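Local coordinates for protein MCG133388, isoform CRA_f (Mus musculus, PDB 4ZPO) that probably mediates calcium-dependent cell adhesion and may help establish and maintain specific neuronal connections in the brain, here as its first three extracellular cadherin repeats, at residues 104-109 / 195-200; 113-118 / 170-174; 137-141 / 160-164; 247-253 / 290-296. All coordinates share one frame; numbering follows the deposited sequence.

Interaction 1. Residues 104-109 / 195-200; sequences FATPDR and GTSLIS. With MAN (alpha-D-mannopyranose), chain J.
F104 turns one ring face to S197, whose CB stands over the middle of the six carbons, 3.8 Å from the ring centroid of F104 and only 10° off the ring normal. This is a CH-pi contact made by a serine methylene. The edge of the same ring is used by G195, two residues earlier in the strand: CE2 of F104 lies 3.4 Å from G195 O, close to the ring plane. S197 can serve two neighbours because OG is set opposite its own backbone N (chi1 -173°), which directs the hydroxyl to the approaching loop. There it gives a weak hydrogen bond of 3.5 Å from S197 OG to T106 O. The hydroxyl of T106 is used within its own segment, where OG1 donates to D108 O at 2.7 Å.

From P107 onward the backbones run parallel. L198 N donates to P107 O at 2.9 Å. R109 N follows with a bond of 2.8 Å to L198 O, and S200 N then donates to R109 O. D108 and L198 put their side chains on one face of the sheet, R109 and I199 on the other, where I199 also meets L125 and R109 reaches D126.

T196 points away from the loop and carries an O-linked mannose, with OG1 bonded to C1 of the sugar at 1.4 Å. Alternation along the strand thus separates the chemistry: S197 meets the aromatic ring and the loop carbonyl, while the glycosylated T196 projects its sugar from the other side.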
# COMPACT_ATOMS: atom_id res chain seq x y z
N PHE A 104 4.73 5.80 -9.65
CA PHE A 104 3.77 6.09 -8.60
C PHE A 104 3.91 7.53 -8.12
O PHE A 104 4.99 8.11 -8.20
CB PHE A 104 3.94 5.12 -7.42
CG PHE A 104 3.39 3.75 -7.67
CD1 PHE A 104 2.02 3.51 -7.57
CD2 PHE A 104 4.22 2.70 -8.00
CE1 PHE A 104 1.51 2.25 -7.80
CE2 PHE A 104 3.72 1.44 -8.23
CZ PHE A 104 2.35 1.21 -8.12
N ALA A 105 2.81 8.10 -7.64
CA ALA A 105 2.82 9.47 -7.14
C ALA A 105 3.73 9.60 -5.93
O ALA A 105 4.45 10.59 -5.78
CB ALA A 105 1.41 9.92 -6.80
N THR A 106 3.70 8.59 -5.06
CA THR A 106 4.52 8.57 -3.86
C THR A 106 5.20 7.21 -3.70
O THR A 106 4.58 6.17 -3.90
CB THR A 106 3.69 8.90 -2.60
OG1 THR A 106 4.45 8.57 -1.43
CG2 THR A 106 2.39 8.10 -2.60
N PRO A 107 6.49 7.22 -3.33
CA PRO A 107 7.27 5.99 -3.16
C PRO A 107 6.78 5.13 -2.00
O PRO A 107 7.01 3.92 -1.99
CB PRO A 107 8.69 6.50 -2.90
CG PRO A 107 8.50 7.88 -2.36
CD PRO A 107 7.30 8.43 -3.07
N ASP A 108 6.12 5.75 -1.02
CA ASP A 108 5.63 5.02 0.14
C ASP A 108 4.18 5.39 0.49
O ASP A 108 3.75 6.52 0.26
CB ASP A 108 6.54 5.26 1.35
CG ASP A 108 7.02 6.69 1.44
OD1 ASP A 108 6.27 7.60 1.03
OD2 ASP A 108 8.14 6.91 1.93
N ARG A 109 3.45 4.42 1.03
CA ARG A 109 2.05 4.61 1.38
C ARG A 109 1.75 4.04 2.77
O ARG A 109 2.12 2.91 3.07
CB ARG A 109 1.15 3.94 0.34
CG ARG A 109 -0.31 3.81 0.75
CD ARG A 109 -1.06 5.12 0.58
NE ARG A 109 -2.40 5.06 1.15
CZ ARG A 109 -3.45 4.54 0.53
NH1 ARG A 109 -3.33 4.02 -0.68
NH2 ARG A 109 -4.64 4.52 1.13
N GLY A 195 7.78 -0.47 -11.45
CA GLY A 195 7.95 0.54 -10.42
C GLY A 195 7.21 0.08 -9.17
O GLY A 195 6.21 -0.64 -9.27
N THR A 196 7.70 0.47 -8.00
CA THR A 196 7.14 -0.03 -6.75
C THR A 196 6.53 1.06 -5.87
O THR A 196 6.76 2.25 -6.08
CB THR A 196 8.20 -0.78 -5.92
OG1 THR A 196 9.32 0.08 -5.69
CG2 THR A 196 8.67 -2.03 -6.65
N SER A 197 5.77 0.62 -4.88
CA SER A 197 5.20 1.51 -3.87
C SER A 197 5.14 0.76 -2.54
O SER A 197 4.45 -0.25 -2.43
CB SER A 197 3.82 2.01 -4.29
OG SER A 197 3.34 2.99 -3.39
N LEU A 198 5.87 1.25 -1.55
CA LEU A 198 5.98 0.56 -0.27
C LEU A 198 4.80 0.86 0.64
O LEU A 198 4.69 1.95 1.21
CB LEU A 198 7.30 0.94 0.42
CG LEU A 198 7.82 0.05 1.55
CD1 LEU A 198 7.23 0.46 2.90
CD2 LEU A 198 7.53 -1.42 1.26
N ILE A 199 3.91 -0.12 0.79
CA ILE A 199 2.73 0.03 1.65
C ILE A 199 2.99 -0.52 3.04
O ILE A 199 3.26 -1.71 3.20
CB ILE A 199 1.51 -0.68 1.05
CG1 ILE A 199 1.27 -0.22 -0.39
CG2 ILE A 199 0.27 -0.42 1.91
CD1 ILE A 199 0.22 -1.03 -1.12
N SER A 200 2.91 0.34 4.05
CA SER A 200 3.09 -0.08 5.43
C SER A 200 1.77 -0.00 6.19
O SER A 200 1.30 1.09 6.53
CB SER A 200 4.15 0.77 6.13
OG SER A 200 3.72 2.11 6.27
C1 MAN J . 9.45 0.32 -4.27
C2 MAN J . 10.27 1.62 -4.11
C3 MAN J . 11.77 1.35 -4.34
C4 MAN J . 12.24 0.10 -3.58
C5 MAN J . 11.35 -1.09 -3.95
C6 MAN J . 11.73 -2.37 -3.22
O2 MAN J . 10.17 2.15 -2.78
O3 MAN J . 12.57 2.47 -3.97
O4 MAN J . 13.59 -0.19 -3.93
O5 MAN J . 10.00 -0.78 -3.60
O6 MAN J . 10.77 -2.58 -2.18

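Interaction 2. Residues 113-118 / 170-174; sequences ISESAA and QLDRE. With CA (calcium ion), chain D; CA (calcium ion), chain E.
The calcium site between the second and third cadherin repeats is built here, with E115 bridging two of its ions. OE2 of E115 binds one calcium ion at 2.5 Å, and D172 OD1 holds that same ion at 2.5 Å. The other carboxylate oxygen, E115 OE1, reaches a second calcium ion at 2.7 Å, which E174 OE1 also binds at 2.5 Å. E115 gets there with CG anti to its backbone N (chi1 -168°) and the rest of the chain extended, crossing E174 at about a right angle with the two carboxylate planes 34° apart. A weak hydrogen bond of 3.0 Å from R173 N to E115 OE2 adds a backbone anchor. R173 sets its CB toward E115, but its guanidinium leads away: NH1 pairs with E174 OE1 at 3.0 Å and NE meets E242 in the next repeat. Behind the acidic cluster, CG2 of I113 touches CD1 of L171 at 3.8 Å, and both rest on V201 or V203 of strand 194-204. D208 also binds the first ion; D205, V206, D208 and D241 bind the second. A glutamate after the first strand, an Asp-Arg-Glu triplet and an Asp-Val-Asn-Asp-Asn linker are the classic calcium-binding elements of a cadherin interdomain junction.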
# COMPACT_ATOMS: atom_id res chain seq x y z
N ILE A 113 -5.18 0.68 9.51
CA ILE A 113 -6.31 -0.24 9.50
C ILE A 113 -6.62 -0.76 10.91
O ILE A 113 -5.72 -1.22 11.62
CB ILE A 113 -6.05 -1.44 8.57
CG1 ILE A 113 -5.81 -0.96 7.14
CG2 ILE A 113 -7.22 -2.42 8.61
CD1 ILE A 113 -5.55 -2.07 6.15
N SER A 114 -7.88 -0.67 11.30
CA SER A 114 -8.32 -1.15 12.60
C SER A 114 -8.14 -2.66 12.73
O SER A 114 -8.20 -3.39 11.74
CB SER A 114 -9.79 -0.78 12.84
OG SER A 114 -10.28 -1.38 14.04
N GLU A 115 -7.91 -3.12 13.95
CA GLU A 115 -7.73 -4.54 14.22
C GLU A 115 -9.03 -5.31 14.03
O GLU A 115 -9.03 -6.53 13.87
CB GLU A 115 -7.19 -4.74 15.64
CG GLU A 115 -6.69 -6.13 15.95
CD GLU A 115 -6.17 -6.25 17.36
OE1 GLU A 115 -6.25 -5.25 18.11
OE2 GLU A 115 -5.69 -7.34 17.73
N SER A 116 -10.14 -4.59 14.06
CA SER A 116 -11.46 -5.20 13.91
C SER A 116 -11.94 -5.18 12.47
O SER A 116 -13.14 -5.27 12.20
CB SER A 116 -12.47 -4.48 14.81
OG SER A 116 -12.58 -3.11 14.47
N ALA A 117 -11.01 -5.04 11.53
CA ALA A 117 -11.35 -5.04 10.11
C ALA A 117 -11.76 -6.44 9.66
O ALA A 117 -10.96 -7.38 9.73
CB ALA A 117 -10.19 -4.52 9.28
N ALA A 118 -12.99 -6.57 9.18
CA ALA A 118 -13.52 -7.86 8.75
C ALA A 118 -12.95 -8.26 7.39
O ALA A 118 -12.63 -7.40 6.57
CB ALA A 118 -15.04 -7.81 8.70
N GLN A 170 -8.18 -12.07 9.41
CA GLN A 170 -8.29 -11.01 10.40
C GLN A 170 -6.93 -10.62 10.97
O GLN A 170 -6.13 -11.47 11.35
CB GLN A 170 -9.23 -11.44 11.53
CG GLN A 170 -9.37 -10.42 12.65
CD GLN A 170 -9.89 -9.08 12.16
OE1 GLN A 170 -9.12 -8.24 11.68
NE2 GLN A 170 -11.19 -8.87 12.27
N LEU A 171 -6.68 -9.31 11.03
CA LEU A 171 -5.44 -8.79 11.58
C LEU A 171 -5.43 -8.91 13.10
O LEU A 171 -6.48 -8.90 13.74
CB LEU A 171 -5.23 -7.33 11.17
CG LEU A 171 -5.26 -7.03 9.68
CD1 LEU A 171 -5.15 -5.53 9.43
CD2 LEU A 171 -4.16 -7.78 8.95
N ASP A 172 -4.23 -9.02 13.68
CA ASP A 172 -4.09 -9.13 15.12
C ASP A 172 -2.87 -8.35 15.60
O ASP A 172 -1.73 -8.77 15.40
CB ASP A 172 -3.98 -10.59 15.55
CG ASP A 172 -3.93 -10.77 17.05
OD1 ASP A 172 -4.42 -9.87 17.78
OD2 ASP A 172 -3.41 -11.80 17.52
N ARG A 173 -3.12 -7.21 16.23
CA ARG A 173 -2.05 -6.33 16.70
C ARG A 173 -1.15 -7.01 17.74
O ARG A 173 0.03 -6.69 17.86
CB ARG A 173 -2.64 -5.05 17.30
CG ARG A 173 -1.60 -4.04 17.74
CD ARG A 173 -2.16 -3.08 18.77
NE ARG A 173 -1.13 -2.68 19.73
CZ ARG A 173 -0.86 -3.35 20.84
NH1 ARG A 173 -1.54 -4.45 21.14
NH2 ARG A 173 0.09 -2.93 21.66
N GLU A 174 -1.72 -7.97 18.47
CA GLU A 174 -0.97 -8.67 19.51
C GLU A 174 0.12 -9.57 18.93
O GLU A 174 1.05 -9.95 19.64
CB GLU A 174 -1.92 -9.49 20.39
CG GLU A 174 -2.63 -8.68 21.47
CD GLU A 174 -3.69 -7.75 20.92
OE1 GLU A 174 -3.66 -6.54 21.26
OE2 GLU A 174 -4.55 -8.21 20.15
CA CA D . -6.87 -9.52 17.74
CA CA E . -5.93 -5.55 20.76

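Interaction 3. Residues 137-141 / 160-164; sequences TVSFY and KLFPE
The Y141 ring receives P163 on one face and L161 at its edge. CG of P163 sits over the ring centre, 3.8 Å from the centroid of Y141 and 10° off the normal, a CH-pi contact in which the saturated proline ring lies over the aromatic one. The pyrrolidine overlaps much of the phenol: CB lies towards Y141 CG and CD towards CZ. L161 comes near the ring plane instead, its CB 3.8 Å from Y141 CE1, the two side chains sliding past each other in opposite directions. With CG of Y141 anti to its carbonyl carbon (chi1 -69°), the ring is directed between the two sheets, and its hydroxyl accepts a hydrogen bond from A128 N.

Beyond its CB, L161 continues towards the start of the other strand. Its CD1 meets V138 CG1 at 4.0 Å and also lies against the backbone carbonyl of S139, so one leucine branch packs on both a valine methyl and a peptide group. S139 and F140 both face V186 in the adjoining strand, which defines a classic beta bulge there, and F140 points away from this interface.

The two strands are not paired through their backbones. The axes of 138-141 and 160-164 approach to 7.9 Å at 19°, near parallel, and the contact is made by side chains: strand 138-143 belongs to the sheet that contains 178-187, while 160-167 is the middle strand of the sheet with 149-156. L183 and A185 from the first sheet and L151 from the second also touch Y141. Such face-to-face packing of two sheets is the core of the cadherin beta sandwich.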
# COMPACT_ATOMS: atom_id res chain seq x y z
N THR A 137 2.39 0.24 -22.00
CA THR A 137 1.91 0.90 -20.79
C THR A 137 1.60 -0.14 -19.71
O THR A 137 1.73 -1.34 -19.96
CB THR A 137 0.66 1.76 -21.06
OG1 THR A 137 0.31 2.49 -19.88
CG2 THR A 137 -0.51 0.88 -21.47
N VAL A 138 1.19 0.34 -18.54
CA VAL A 138 0.91 -0.52 -17.38
C VAL A 138 0.03 -1.72 -17.74
O VAL A 138 -1.05 -1.56 -18.32
CB VAL A 138 0.23 0.28 -16.25
CG1 VAL A 138 -0.17 -0.65 -15.11
CG2 VAL A 138 1.16 1.38 -15.75
N SER A 139 0.49 -2.91 -17.38
CA SER A 139 -0.20 -4.15 -17.73
C SER A 139 -0.89 -4.80 -16.53
O SER A 139 -2.05 -5.19 -16.62
CB SER A 139 0.77 -5.14 -18.37
OG SER A 139 0.13 -6.36 -18.68
N PHE A 140 -0.16 -4.94 -15.43
CA PHE A 140 -0.70 -5.61 -14.25
C PHE A 140 0.04 -5.22 -12.97
O PHE A 140 1.11 -4.61 -13.01
CB PHE A 140 -0.64 -7.13 -14.43
CG PHE A 140 0.76 -7.68 -14.55
CD1 PHE A 140 1.42 -7.67 -15.76
CD2 PHE A 140 1.40 -8.22 -13.45
CE1 PHE A 140 2.70 -8.18 -15.88
CE2 PHE A 140 2.68 -8.73 -13.55
CZ PHE A 140 3.33 -8.71 -14.77
N TYR A 141 -0.55 -5.58 -11.83
CA TYR A 141 0.04 -5.31 -10.52
C TYR A 141 0.33 -6.60 -9.77
O TYR A 141 -0.34 -7.61 -9.97
CB TYR A 141 -0.89 -4.42 -9.68
CG TYR A 141 -1.03 -3.00 -10.18
CD1 TYR A 141 -1.94 -2.68 -11.18
CD2 TYR A 141 -0.28 -1.97 -9.63
CE1 TYR A 141 -2.08 -1.38 -11.62
CE2 TYR A 141 -0.41 -0.67 -10.07
CZ TYR A 141 -1.32 -0.38 -11.07
OH TYR A 141 -1.46 0.92 -11.51
N LYS A 160 -7.96 1.77 -17.87
CA LYS A 160 -6.87 1.96 -16.92
C LYS A 160 -7.15 1.12 -15.68
O LYS A 160 -8.29 0.79 -15.38
CB LYS A 160 -6.71 3.44 -16.55
CG LYS A 160 -7.66 3.94 -15.48
CD LYS A 160 -7.18 5.27 -14.91
CE LYS A 160 -5.80 5.13 -14.30
NZ LYS A 160 -5.30 6.41 -13.73
N LEU A 161 -6.09 0.77 -14.96
CA LEU A 161 -6.20 -0.16 -13.85
C LEU A 161 -6.19 0.53 -12.49
O LEU A 161 -5.42 1.46 -12.26
CB LEU A 161 -5.06 -1.19 -13.91
CG LEU A 161 -4.94 -1.95 -15.24
CD1 LEU A 161 -3.63 -2.71 -15.29
CD2 LEU A 161 -6.12 -2.88 -15.44
N PHE A 162 -7.06 0.07 -11.60
CA PHE A 162 -7.09 0.55 -10.22
C PHE A 162 -6.97 -0.62 -9.25
O PHE A 162 -7.92 -1.39 -9.08
CB PHE A 162 -8.37 1.34 -9.95
CG PHE A 162 -8.21 2.83 -10.15
CD1 PHE A 162 -8.39 3.40 -11.40
CD2 PHE A 162 -7.89 3.65 -9.08
CE1 PHE A 162 -8.24 4.76 -11.58
CE2 PHE A 162 -7.74 5.01 -9.25
CZ PHE A 162 -7.92 5.57 -10.50
N PRO A 163 -5.80 -0.76 -8.61
CA PRO A 163 -5.54 -1.84 -7.66
C PRO A 163 -6.10 -1.53 -6.27
O PRO A 163 -6.21 -0.37 -5.89
CB PRO A 163 -4.02 -1.90 -7.62
CG PRO A 163 -3.59 -0.50 -7.88
CD PRO A 163 -4.61 0.08 -8.84
N GLU A 164 -6.45 -2.58 -5.53
CA GLU A 164 -6.96 -2.42 -4.17
C GLU A 164 -6.61 -3.63 -3.31
O GLU A 164 -6.47 -4.74 -3.82
CB GLU A 164 -8.48 -2.21 -4.19
CG GLU A 164 -9.26 -3.36 -4.80
CD GLU A 164 -10.76 -3.11 -4.82
OE1 GLU A 164 -11.19 -2.04 -4.35
OE2 GLU A 164 -11.50 -3.99 -5.30

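Interaction 4. Residues 247-253 / 290-296; sequences QLDYSFG and HARARDQ. With CA (calcium ion), chain C.
S251 holds OG between its backbone N and carbonyl carbon (chi1 71°), and R292, with CG anti to its own N (chi1 -169°), bends at chi2 and chi3 to bring NE to that oxygen. The resulting bond from R292 NE to S251 OG measures 2.9 Å, is nearly straight at 173°, and lies in the guanidinium plane. NH2 of R292 is additionally paired with D254, just past the strand, so two groups fix how the guanidinium is turned.

At the other end of this face Q296 extends its chain to D249, NE2 standing 3.2 Å from D249 OD2 and approaching from above the carboxylate plane. The strands between are antiparallel. D249 and R294 form a hydrogen-bonded pair, D249 N to R294 O at 2.7 Å and R294 N to D249 O at 2.7 Å, and S251 N adds a bond to R292 O at 3.0 Å. D295 OD2 binds a calcium ion at 2.4 Å, while its OD1 accepts Q296 N at 2.8 Å.

Strand 248-252 is the outermost of its sheet, and 286-295 separates it from 302-310, where E302 pairs with R294. On the opposite face, Y250 and A293 pack against strands 231-238 and 212-213.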
# COMPACT_ATOMS: atom_id res chain seq x y z
N GLN A 247 -4.67 -1.53 30.52
CA GLN A 247 -4.68 -1.26 31.95
C GLN A 247 -5.93 -1.83 32.61
O GLN A 247 -7.00 -1.87 32.00
CB GLN A 247 -4.58 0.25 32.22
CG GLN A 247 -3.21 0.83 31.91
CD GLN A 247 -3.10 2.29 32.30
OE1 GLN A 247 -3.93 3.12 31.90
NE2 GLN A 247 -2.08 2.62 33.08
N LEU A 248 -5.79 -2.28 33.85
CA LEU A 248 -6.88 -2.97 34.53
C LEU A 248 -7.06 -2.55 35.99
O LEU A 248 -6.16 -1.98 36.60
CB LEU A 248 -6.66 -4.48 34.45
CG LEU A 248 -5.21 -4.98 34.40
CD1 LEU A 248 -4.50 -4.77 35.73
CD2 LEU A 248 -5.16 -6.44 33.98
N ASP A 249 -8.24 -2.84 36.53
CA ASP A 249 -8.55 -2.56 37.92
C ASP A 249 -8.98 -3.83 38.65
O ASP A 249 -9.76 -4.62 38.12
CB ASP A 249 -9.66 -1.50 38.03
CG ASP A 249 -9.23 -0.15 37.51
OD1 ASP A 249 -8.10 0.29 37.84
OD2 ASP A 249 -10.01 0.49 36.77
N TYR A 250 -8.47 -4.02 39.86
CA TYR A 250 -8.83 -5.17 40.67
C TYR A 250 -10.01 -4.86 41.59
O TYR A 250 -10.15 -3.73 42.07
CB TYR A 250 -7.64 -5.65 41.51
CG TYR A 250 -6.45 -6.11 40.70
CD1 TYR A 250 -6.39 -7.41 40.20
CD2 TYR A 250 -5.38 -5.27 40.44
CE1 TYR A 250 -5.30 -7.85 39.47
CE2 TYR A 250 -4.29 -5.69 39.71
CZ TYR A 250 -4.26 -6.98 39.22
OH TYR A 250 -3.17 -7.41 38.50
N SER A 251 -10.86 -5.85 41.82
CA SER A 251 -12.00 -5.71 42.73
C SER A 251 -12.59 -7.07 43.10
O SER A 251 -12.38 -8.05 42.39
CB SER A 251 -13.09 -4.83 42.11
OG SER A 251 -13.74 -5.51 41.05
N PHE A 252 -13.32 -7.12 44.21
CA PHE A 252 -14.03 -8.33 44.60
C PHE A 252 -15.17 -8.61 43.63
O PHE A 252 -15.55 -7.74 42.84
CB PHE A 252 -14.59 -8.22 46.02
CG PHE A 252 -13.54 -8.10 47.08
CD1 PHE A 252 -12.75 -9.19 47.42
CD2 PHE A 252 -13.35 -6.91 47.76
CE1 PHE A 252 -11.78 -9.08 48.41
CE2 PHE A 252 -12.39 -6.79 48.75
CZ PHE A 252 -11.60 -7.88 49.07
N GLY A 253 -15.73 -9.81 43.69
CA GLY A 253 -16.93 -10.13 42.94
C GLY A 253 -18.07 -9.26 43.45
O GLY A 253 -18.10 -8.90 44.63
N HIS A 290 -13.55 -14.10 45.68
CA HIS A 290 -13.71 -13.97 44.24
C HIS A 290 -13.06 -12.68 43.74
O HIS A 290 -13.55 -11.58 44.00
CB HIS A 290 -15.19 -14.00 43.86
CG HIS A 290 -15.45 -13.82 42.39
ND1 HIS A 290 -16.67 -13.41 41.90
CD2 HIS A 290 -14.65 -14.01 41.32
CE1 HIS A 290 -16.61 -13.34 40.58
NE2 HIS A 290 -15.39 -13.70 40.20
N ALA A 291 -11.94 -12.82 43.02
CA ALA A 291 -11.23 -11.66 42.49
C ALA A 291 -11.64 -11.38 41.05
O ALA A 291 -12.07 -12.28 40.33
CB ALA A 291 -9.73 -11.88 42.58
N ARG A 292 -11.51 -10.12 40.64
CA ARG A 292 -11.94 -9.70 39.31
C ARG A 292 -11.03 -8.62 38.74
O ARG A 292 -10.73 -7.63 39.41
CB ARG A 292 -13.39 -9.20 39.36
CG ARG A 292 -14.03 -8.98 38.00
CD ARG A 292 -14.47 -7.54 37.83
NE ARG A 292 -15.14 -7.01 39.01
CZ ARG A 292 -16.44 -7.15 39.26
NH1 ARG A 292 -17.22 -7.79 38.40
NH2 ARG A 292 -16.96 -6.64 40.36
N ALA A 293 -10.59 -8.81 37.50
CA ALA A 293 -9.72 -7.84 36.84
C ALA A 293 -10.46 -7.10 35.73
O ALA A 293 -10.56 -7.59 34.60
CB ALA A 293 -8.48 -8.52 36.28
N ARG A 294 -10.98 -5.92 36.06
CA ARG A 294 -11.76 -5.13 35.11
C ARG A 294 -10.87 -4.34 34.16
O ARG A 294 -9.92 -3.69 34.59
CB ARG A 294 -12.69 -4.17 35.87
CG ARG A 294 -13.54 -3.28 34.98
CD ARG A 294 -14.73 -4.04 34.42
NE ARG A 294 -15.68 -4.40 35.48
CZ ARG A 294 -16.84 -5.00 35.26
NH1 ARG A 294 -17.64 -5.29 36.28
NH2 ARG A 294 -17.22 -5.30 34.03
N ASP A 295 -11.20 -4.38 32.87
CA ASP A 295 -10.46 -3.61 31.87
C ASP A 295 -10.88 -2.14 31.91
O ASP A 295 -11.80 -1.77 32.63
CB ASP A 295 -10.70 -4.18 30.48
CG ASP A 295 -9.53 -3.97 29.55
OD1 ASP A 295 -8.61 -3.21 29.92
OD2 ASP A 295 -9.54 -4.55 28.44
N GLN A 296 -10.20 -1.31 31.13
CA GLN A 296 -10.53 0.11 31.06
C GLN A 296 -10.90 0.53 29.64
O GLN A 296 -10.98 1.72 29.33
CB GLN A 296 -9.38 0.97 31.57
CG GLN A 296 -9.15 0.87 33.07
CD GLN A 296 -8.14 1.89 33.57
OE1 GLN A 296 -7.67 2.74 32.81
NE2 GLN A 296 -7.80 1.81 34.85
CA CA C . -7.97 -5.74 27.10

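In the fold
Following the chain from the N terminus, the first cadherin repeat precedes all four contacts. Interaction 1 pairs the start of strand 108-114 with 194-204, closing the longest loop. Within it, interaction 2 joins the far end of strand 108-114 to the loop 170-174, and interaction 3, enclosed by both, brings strand 138-143 against 160-167. Interactions 1 and 3 touch through F104 CZ and Y141 CE2, 3.9 Å apart, whereas interactions 2 and 3 do not meet. Interaction 4 follows in series in the third repeat, linking neighbouring strands of its sheet. It faces interaction 2 across the calcium-bound junction, with nearest atoms about 9 Å apart. No loops cross.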